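Local atomic coordinates of peptidase M3B, oligoendopeptidase F (Enterococcus faecium, PDB entry 2QR4), a protein that probably hydrolyses oligopeptides as a zinc-dependent metallo-endopeptidase of family M3. Residues A75-S89 and A133-I145. Sequence-based numbering, arbitrary orientation.
Sequences ARASSLFSKVSEAVS and AEQESLLAGAGEI
Glu144 reaches across to the serine-rich face of helix 68-87 and lays its carboxylate over Ser78, Ser79 and Ser82. Its chain is extended beyond CG (chi2 -171°), which carries the charged end to the neighbouring helix. Glu144 OE2 lies 3.3 Å from Ser78 CB. Glu144 OE1 comes to 3.2 Å from Ser82 OG. A water bridges this end of the contact. It donates to Glu144 OE1 at 2.7 Å and also bonds Ser79 OG. Lys220 of the second subunit forms a long, weak ion pair with Glu144 OE2.

At the other end, Ser89 packs on the first turns of helix 133-141. Ser89 OG sits 3.4 Å from Ser137 CA, and Ser89 CB faces Glu136 CB. Ser89 OG lies between its own N and carbonyl carbon (chi1 62°), which turns it back to donate to Glu86 O at 2.6 Å. A second water donates to both Ser89 OG and Ala133 O. The carboxylate of Glu136 leads away, to a salt bridge with Arg229.

Between these ends Ala140 is the close point. Ala140 CB lies 3.8 Å from Glu86 N, beside Ser85 CB. Beside it, Ser137 OG donates to Glu86 OE2 at 2.6 Å, on the anti lone pair of that oxygen.

Helical segments 75-87 and 133-141 run almost antiparallel, at 175°, with axes 8.0 Å apart at their closest. Alanine, glycine and serine on the facing sides permit this spacing. The contact joins helix 68-87 to helix 133-141 and to the start of helix 143-160, near the surface of the chain, where the second subunit comes close. With small side chains between the helices and one direct side-chain hydrogen bond, the association probably rests largely on close backbone approach, while water links the polar groups at both ends.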
ATOM      1  N   ALA A  75       0.265 -13.892  -6.135  1.00 37.92           N
ATOM      2  CA  ALA A  75       1.327 -13.708  -5.157  1.00 28.58           C
ATOM      3  C   ALA A  75       2.558 -14.556  -5.501  1.00 37.37           C
ATOM      4  O   ALA A  75       3.668 -14.050  -5.524  1.00 39.03           O
ATOM      5  CB  ALA A  75       0.810 -14.051  -3.763  1.00 24.32           C
ATOM      6  N   ARG A  76       2.371 -15.842  -5.789  1.00 36.14           N
ATOM      7  CA  ARG A  76       3.524 -16.673  -6.145  1.00 30.85           C
ATOM      8  C   ARG A  76       4.219 -16.123  -7.388  1.00 27.86           C
ATOM      9  O   ARG A  76       5.447 -16.115  -7.462  1.00 50.05           O
ATOM     10  CB  ARG A  76       3.137 -18.154  -6.325  1.00 32.27           C
ATOM     11  CG  ARG A  76       2.691 -18.817  -5.032  1.00 37.46           C
ATOM     12  CD  ARG A  76       2.509 -20.322  -5.151  1.00 43.29           C
ATOM     13  NE  ARG A  76       2.768 -20.987  -3.866  1.00 59.38           N
ATOM     14  CZ  ARG A  76       1.833 -21.433  -3.019  1.00 65.75           C
ATOM     15  NH1 ARG A  76       2.203 -22.017  -1.881  1.00 57.67           N
ATOM     16  NH2 ARG A  76       0.532 -21.306  -3.296  1.00 48.12           N
ATOM     17  N   ALA A  77       3.444 -15.619  -8.343  1.00 38.10           N
ATOM     18  CA  ALA A  77       4.028 -15.091  -9.581  1.00 40.15           C
ATOM     19  C   ALA A  77       4.738 -13.768  -9.364  1.00 40.03           C
ATOM     20  O   ALA A  77       5.735 -13.484 -10.033  1.00 40.87           O
ATOM     21  CB  ALA A  77       2.978 -14.973 -10.695  1.00 32.57           C
ATOM     22  N   SER A  78       4.247 -12.964  -8.422  1.00 40.80           N
ATOM     23  CA  SER A  78       4.945 -11.718  -8.088  1.00 41.45           C
ATOM     24  C   SER A  78       6.292 -11.987  -7.441  1.00 41.47           C
ATOM     25  O   SER A  78       7.281 -11.360  -7.810  1.00 47.29           O
ATOM     26  CB  SER A  78       4.100 -10.790  -7.214  1.00 34.20           C
ATOM     27  OG  SER A  78       2.927 -10.418  -7.916  1.00 54.58           O
ATOM     28  N   SER A  79       6.342 -12.925  -6.493  1.00 39.79           N
ATOM     29  CA  SER A  79       7.616 -13.273  -5.855  1.00 46.55           C
ATOM     30  C   SER A  79       8.625 -13.751  -6.887  1.00 38.47           C
ATOM     31  O   SER A  79       9.769 -13.337  -6.853  1.00 47.73           O
ATOM     32  CB  SER A  79       7.444 -14.354  -4.786  1.00 35.01           C
ATOM     33  OG  SER A  79       6.533 -13.939  -3.809  1.00 52.98           O
ATOM     34  N   LEU A  80       8.187 -14.622  -7.796  1.00 38.34           N
ATOM     35  CA  LEU A  80       9.050 -15.166  -8.853  1.00 47.40           C
ATOM     36  C   LEU A  80       9.591 -14.027  -9.701  1.00 47.33           C
ATOM     37  O   LEU A  80      10.776 -13.989 -10.005  1.00 44.01           O
ATOM     38  CB  LEU A  80       8.253 -16.094  -9.772  1.00 47.25           C
ATOM     39  CG  LEU A  80       8.841 -17.354 -10.429  1.00 45.78           C
ATOM     40  CD1 LEU A  80       8.317 -17.449 -11.831  1.00 42.67           C
ATOM     41  CD2 LEU A  80      10.352 -17.408 -10.422  1.00 39.80           C
ATOM     42  N   PHE A  81       8.710 -13.102 -10.077  1.00 49.33           N
ATOM     43  CA  PHE A  81       9.091 -11.978 -10.931  1.00 51.28           C
ATOM     44  C   PHE A  81      10.168 -11.115 -10.282  1.00 51.61           C
ATOM     45  O   PHE A  81      11.196 -10.829 -10.900  1.00 51.52           O
ATOM     46  CB  PHE A  81       7.878 -11.123 -11.277  1.00 51.60           C
ATOM     47  CG  PHE A  81       8.102 -10.202 -12.434  1.00 60.81           C
ATOM     48  CD1 PHE A  81       8.641 -10.680 -13.624  1.00 64.18           C
ATOM     49  CD2 PHE A  81       7.776  -8.864 -12.344  1.00 56.41           C
ATOM     50  CE1 PHE A  81       8.851  -9.830 -14.704  1.00 66.48           C
ATOM     51  CE2 PHE A  81       7.977  -8.007 -13.425  1.00 63.89           C
ATOM     52  CZ  PHE A  81       8.510  -8.490 -14.604  1.00 56.10           C
ATOM     53  N   SER A  82       9.942 -10.710  -9.038  1.00 40.08           N
ATOM     54  CA  SER A  82      10.955  -9.939  -8.309  1.00 49.67           C
ATOM     55  C   SER A  82      12.240 -10.734  -8.119  1.00 41.39           C
ATOM     56  O   SER A  82      13.327 -10.185  -8.232  1.00 47.53           O
ATOM     57  CB  SER A  82      10.434  -9.409  -6.961  1.00 47.82           C
ATOM     58  OG  SER A  82       9.766 -10.419  -6.234  1.00 65.74           O
ATOM     59  N   LYS A  83      12.118 -12.032  -7.871  1.00 37.57           N
ATOM     60  CA  LYS A  83      13.299 -12.849  -7.697  1.00 38.51           C
ATOM     61  C   LYS A  83      14.127 -12.871  -8.990  1.00 51.29           C
ATOM     62  O   LYS A  83      15.350 -12.701  -8.957  1.00 47.60           O
ATOM     63  CB  LYS A  83      12.932 -14.269  -7.279  1.00 43.92           C
ATOM     64  CG  LYS A  83      14.163 -15.135  -7.055  1.00 60.99           C
ATOM     65  CD  LYS A  83      13.840 -16.478  -6.419  1.00 68.21           C
ATOM     66  CE  LYS A  83      13.445 -17.511  -7.460  1.00 75.13           C
ATOM     67  NZ  LYS A  83      13.171 -18.832  -6.839  1.00 76.04           N
ATOM     68  N   VAL A  84      13.448 -13.063 -10.120  1.00 36.65           N
ATOM     69  CA  VAL A  84      14.081 -13.064 -11.433  1.00 39.74           C
ATOM     70  C   VAL A  84      14.645 -11.687 -11.802  1.00 39.73           C
ATOM     71  O   VAL A  84      15.786 -11.576 -12.244  1.00 40.15           O
ATOM     72  CB  VAL A  84      13.085 -13.535 -12.532  1.00 40.63           C
ATOM     73  CG1 VAL A  84      13.621 -13.219 -13.914  1.00 39.36           C
ATOM     74  CG2 VAL A  84      12.823 -15.021 -12.400  1.00 36.53           C
ATOM     75  N   SER A  85      13.843 -10.646 -11.618  1.00 33.19           N
ATOM     76  CA  SER A  85      14.266  -9.282 -11.904  1.00 39.24           C
ATOM     77  C   SER A  85      15.491  -8.932 -11.094  1.00 40.52           C
ATOM     78  O   SER A  85      16.431  -8.332 -11.605  1.00 45.80           O
ATOM     79  CB  SER A  85      13.156  -8.289 -11.576  1.00 40.06           C
ATOM     80  OG  SER A  85      12.070  -8.442 -12.467  1.00 53.32           O
ATOM     81  N   GLU A  86      15.479  -9.313  -9.825  1.00 33.75           N
ATOM     82  CA  GLU A  86      16.607  -9.039  -8.968  1.00 36.95           C
ATOM     83  C   GLU A  86      17.848  -9.792  -9.452  1.00 38.34           C
ATOM     84  O   GLU A  86      18.949  -9.230  -9.510  1.00 45.82           O
ATOM     85  CB  GLU A  86      16.287  -9.400  -7.511  1.00 38.66           C
ATOM     86  CG  GLU A  86      17.331  -8.888  -6.510  1.00 44.99           C
ATOM     87  CD  GLU A  86      18.630  -9.688  -6.554  1.00 58.48           C
ATOM     88  OE1 GLU A  86      18.579 -10.889  -6.912  1.00 60.39           O
ATOM     89  OE2 GLU A  86      19.700  -9.120  -6.232  1.00 57.64           O
ATOM     90  N   ALA A  87      17.672 -11.063  -9.798  1.00 40.70           N
ATOM     91  CA  ALA A  87      18.806 -11.923 -10.147  1.00 42.80           C
ATOM     92  C   ALA A  87      19.479 -11.506 -11.458  1.00 41.99           C
ATOM     93  O   ALA A  87      20.609 -11.891 -11.742  1.00 38.44           O
ATOM     94  CB  ALA A  87      18.358 -13.377 -10.210  1.00 32.76           C
ATOM     95  N   VAL A  88      18.782 -10.677 -12.224  1.00 41.19           N
ATOM     96  CA  VAL A  88      19.179 -10.326 -13.578  1.00 42.00           C
ATOM     97  C   VAL A  88      19.467  -8.813 -13.652  1.00 53.07           C
ATOM     98  O   VAL A  88      19.733  -8.243 -14.720  1.00 43.58           O
ATOM     99  CB  VAL A  88      18.050 -10.802 -14.539  1.00 46.71           C
ATOM    100  CG1 VAL A  88      17.344  -9.658 -15.283  1.00 28.12           C
ATOM    101  CG2 VAL A  88      18.527 -11.911 -15.437  1.00 43.09           C
ATOM    102  N   SER A  89      19.446  -8.174 -12.487  1.00 40.14           N
ATOM    103  CA  SER A  89      19.619  -6.726 -12.394  1.00 40.92           C
ATOM    104  C   SER A  89      21.052  -6.236 -12.636  1.00 42.27           C
ATOM    105  O   SER A  89      21.267  -5.042 -12.816  1.00 39.98           O
ATOM    106  CB  SER A  89      19.120  -6.218 -11.030  1.00 44.81           C
ATOM    107  OG  SER A  89      19.867  -6.785  -9.958  1.00 44.59           O
ATOM    108  N   ALA A 133      24.832  -1.835 -10.250  1.00 39.05           N
ATOM    109  CA  ALA A 133      24.265  -3.145  -9.949  1.00 36.07           C
ATOM    110  C   ALA A 133      23.644  -3.152  -8.562  1.00 37.81           C
ATOM    111  O   ALA A 133      22.548  -3.673  -8.383  1.00 40.56           O
ATOM    112  CB  ALA A 133      25.327  -4.228 -10.069  1.00 33.61           C
ATOM    113  N   GLU A 134      24.333  -2.554  -7.590  1.00 32.83           N
ATOM    114  CA  GLU A 134      23.831  -2.484  -6.203  1.00 47.77           C
ATOM    115  C   GLU A 134      22.457  -1.812  -6.117  1.00 38.72           C
ATOM    116  O   GLU A 134      21.562  -2.304  -5.439  1.00 35.19           O
ATOM    117  CB  GLU A 134      24.797  -1.719  -5.286  1.00 35.47           C
ATOM    118  CG  GLU A 134      25.957  -2.510  -4.695  1.00 56.67           C
ATOM    119  CD  GLU A 134      26.711  -1.724  -3.578  1.00 70.71           C
ATOM    120  OE1 GLU A 134      27.597  -2.330  -2.932  1.00 75.08           O
ATOM    121  OE2 GLU A 134      26.431  -0.513  -3.339  1.00 57.46           O
ATOM    122  N   GLN A 135      22.310  -0.671  -6.781  1.00 36.09           N
ATOM    123  CA  GLN A 135      21.060   0.075  -6.731  1.00 35.25           C
ATOM    124  C   GLN A 135      19.955  -0.637  -7.490  1.00 32.74           C
ATOM    125  O   GLN A 135      18.847  -0.738  -6.986  1.00 44.40           O
ATOM    126  CB  GLN A 135      21.243   1.489  -7.276  1.00 39.45           C
ATOM    127  CG  GLN A 135      22.265   2.326  -6.521  1.00 33.17           C
ATOM    128  CD  GLN A 135      22.736   3.534  -7.319  1.00 42.72           C
ATOM    129  OE1 GLN A 135      23.300   3.388  -8.407  1.00 41.45           O
ATOM    130  NE2 GLN A 135      22.516   4.733  -6.778  1.00 28.98           N
ATOM    131  N   GLU A 136      20.250  -1.122  -8.696  1.00 33.43           N
ATOM    132  CA  GLU A 136      19.257  -1.842  -9.511  1.00 39.55           C
ATOM    133  C   GLU A 136      18.750  -3.063  -8.753  1.00 42.06           C
ATOM    134  O   GLU A 136      17.554  -3.382  -8.788  1.00 37.99           O
ATOM    135  CB  GLU A 136      19.836  -2.288 -10.877  1.00 31.44           C
ATOM    136  CG  GLU A 136      20.136  -1.145 -11.831  1.00 37.49           C
ATOM    137  CD  GLU A 136      18.884  -0.373 -12.235  1.00 52.38           C
ATOM    138  OE1 GLU A 136      17.769  -0.869 -11.946  1.00 49.09           O
ATOM    139  OE2 GLU A 136      19.009   0.723 -12.848  1.00 38.62           O
ATOM    140  N   SER A 137      19.667  -3.742  -8.069  1.00 33.67           N
ATOM    141  CA  SER A 137      19.299  -4.858  -7.204  1.00 37.67           C
ATOM    142  C   SER A 137      18.277  -4.470  -6.113  1.00 44.08           C
ATOM    143  O   SER A 137      17.261  -5.151  -5.935  1.00 49.29           O
ATOM    144  CB  SER A 137      20.545  -5.493  -6.596  1.00 42.93           C
ATOM    145  OG  SER A 137      20.183  -6.572  -5.770  1.00 41.66           O
ATOM    146  N   LEU A 138      18.515  -3.367  -5.408  1.00 41.25           N
ATOM    147  CA  LEU A 138      17.539  -2.899  -4.405  1.00 34.46           C
ATOM    148  C   LEU A 138      16.178  -2.575  -5.005  1.00 44.11           C
ATOM    149  O   LEU A 138      15.139  -2.996  -4.487  1.00 46.65           O
ATOM    150  CB  LEU A 138      18.052  -1.659  -3.685  1.00 49.30           C
ATOM    151  CG  LEU A 138      18.519  -1.792  -2.244  1.00 54.57           C
ATOM    152  CD1 LEU A 138      18.828  -3.222  -1.883  1.00 48.86           C
ATOM    153  CD2 LEU A 138      19.721  -0.916  -2.075  1.00 44.43           C
ATOM    154  N   LEU A 139      16.192  -1.799  -6.082  1.00 40.19           N
ATOM    155  CA  LEU A 139      14.973  -1.386  -6.762  1.00 42.30           C
ATOM    156  C   LEU A 139      14.169  -2.573  -7.298  1.00 51.30           C
ATOM    157  O   LEU A 139      12.946  -2.590  -7.176  1.00 54.73           O
ATOM    158  CB  LEU A 139      15.303  -0.423  -7.909  1.00 38.92           C
ATOM    159  CG  LEU A 139      15.190   1.095  -7.710  1.00 52.29           C
ATOM    160  CD1 LEU A 139      15.070   1.476  -6.256  1.00 48.64           C
ATOM    161  CD2 LEU A 139      16.363   1.811  -8.366  1.00 45.88           C
ATOM    162  N   ALA A 140      14.847  -3.557  -7.892  1.00 46.33           N
ATOM    163  CA  ALA A 140      14.143  -4.700  -8.461  1.00 44.41           C
ATOM    164  C   ALA A 140      13.540  -5.509  -7.343  1.00 49.22           C
ATOM    165  O   ALA A 140      12.361  -5.870  -7.390  1.00 46.21           O
ATOM    166  CB  ALA A 140      15.075  -5.576  -9.302  1.00 35.59           C
ATOM    167  N   GLY A 141      14.354  -5.783  -6.331  1.00 41.61           N
ATOM    168  CA  GLY A 141      13.919  -6.599  -5.208  1.00 39.26           C
ATOM    169  C   GLY A 141      12.795  -5.977  -4.392  1.00 47.01           C
ATOM    170  O   GLY A 141      12.091  -6.680  -3.670  1.00 51.79           O
ATOM    171  N   ALA A 142      12.624  -4.665  -4.512  1.00 43.81           N
ATOM    172  CA  ALA A 142      11.614  -3.942  -3.747  1.00 47.64           C
ATOM    173  C   ALA A 142      10.344  -3.742  -4.556  1.00 48.54           C
ATOM    174  O   ALA A 142       9.388  -3.150  -4.063  1.00 46.33           O
ATOM    175  CB  ALA A 142      12.143  -2.598  -3.320  1.00 36.72           C
ATOM    176  N   GLY A 143      10.346  -4.238  -5.793  1.00 48.48           N
ATOM    177  CA  GLY A 143       9.268  -3.982  -6.751  1.00 47.71           C
ATOM    178  C   GLY A 143       7.869  -4.314  -6.246  1.00 54.08           C
ATOM    179  O   GLY A 143       6.913  -3.573  -6.502  1.00 50.21           O
ATOM    180  N   GLU A 144       7.750  -5.429  -5.531  1.00 45.07           N
ATOM    181  CA  GLU A 144       6.488  -5.815  -4.921  1.00 53.75           C
ATOM    182  C   GLU A 144       5.996  -4.743  -3.956  1.00 51.82           C
ATOM    183  O   GLU A 144       4.823  -4.370  -3.976  1.00 61.44           O
ATOM    184  CB  GLU A 144       6.642  -7.143  -4.191  1.00 52.38           C
ATOM    185  CG  GLU A 144       6.563  -8.338  -5.091  1.00 51.23           C
ATOM    186  CD  GLU A 144       6.493  -9.634  -4.327  1.00 62.39           C
ATOM    187  OE1 GLU A 144       7.559 -10.119  -3.888  1.00 62.58           O
ATOM    188  OE2 GLU A 144       5.374 -10.174  -4.178  1.00 71.29           O
ATOM    189  N   ILE A 145       6.893  -4.248  -3.113  1.00 39.38           N
ATOM    190  CA  ILE A 145       6.538  -3.164  -2.217  1.00 45.07           C
ATOM    191  C   ILE A 145       6.027  -1.954  -3.015  1.00 48.34           C
ATOM    192  O   ILE A 145       4.958  -1.434  -2.727  1.00 43.40           O
ATOM    193  CB  ILE A 145       7.719  -2.758  -1.329  1.00 49.25           C
ATOM    194  CG1 ILE A 145       8.359  -3.987  -0.682  1.00 45.72           C
ATOM    195  CG2 ILE A 145       7.283  -1.764  -0.299  1.00 40.98           C
ATOM    196  CD1 ILE A 145       7.392  -4.940  -0.053  1.00 48.01           C
TER
HETATM  197  O   HOH W   1       7.492 -11.814  -1.801  1.00 42.57           O
HETATM  198  O   HOH W   2      22.731  -6.335  -9.650  1.00 50.00           O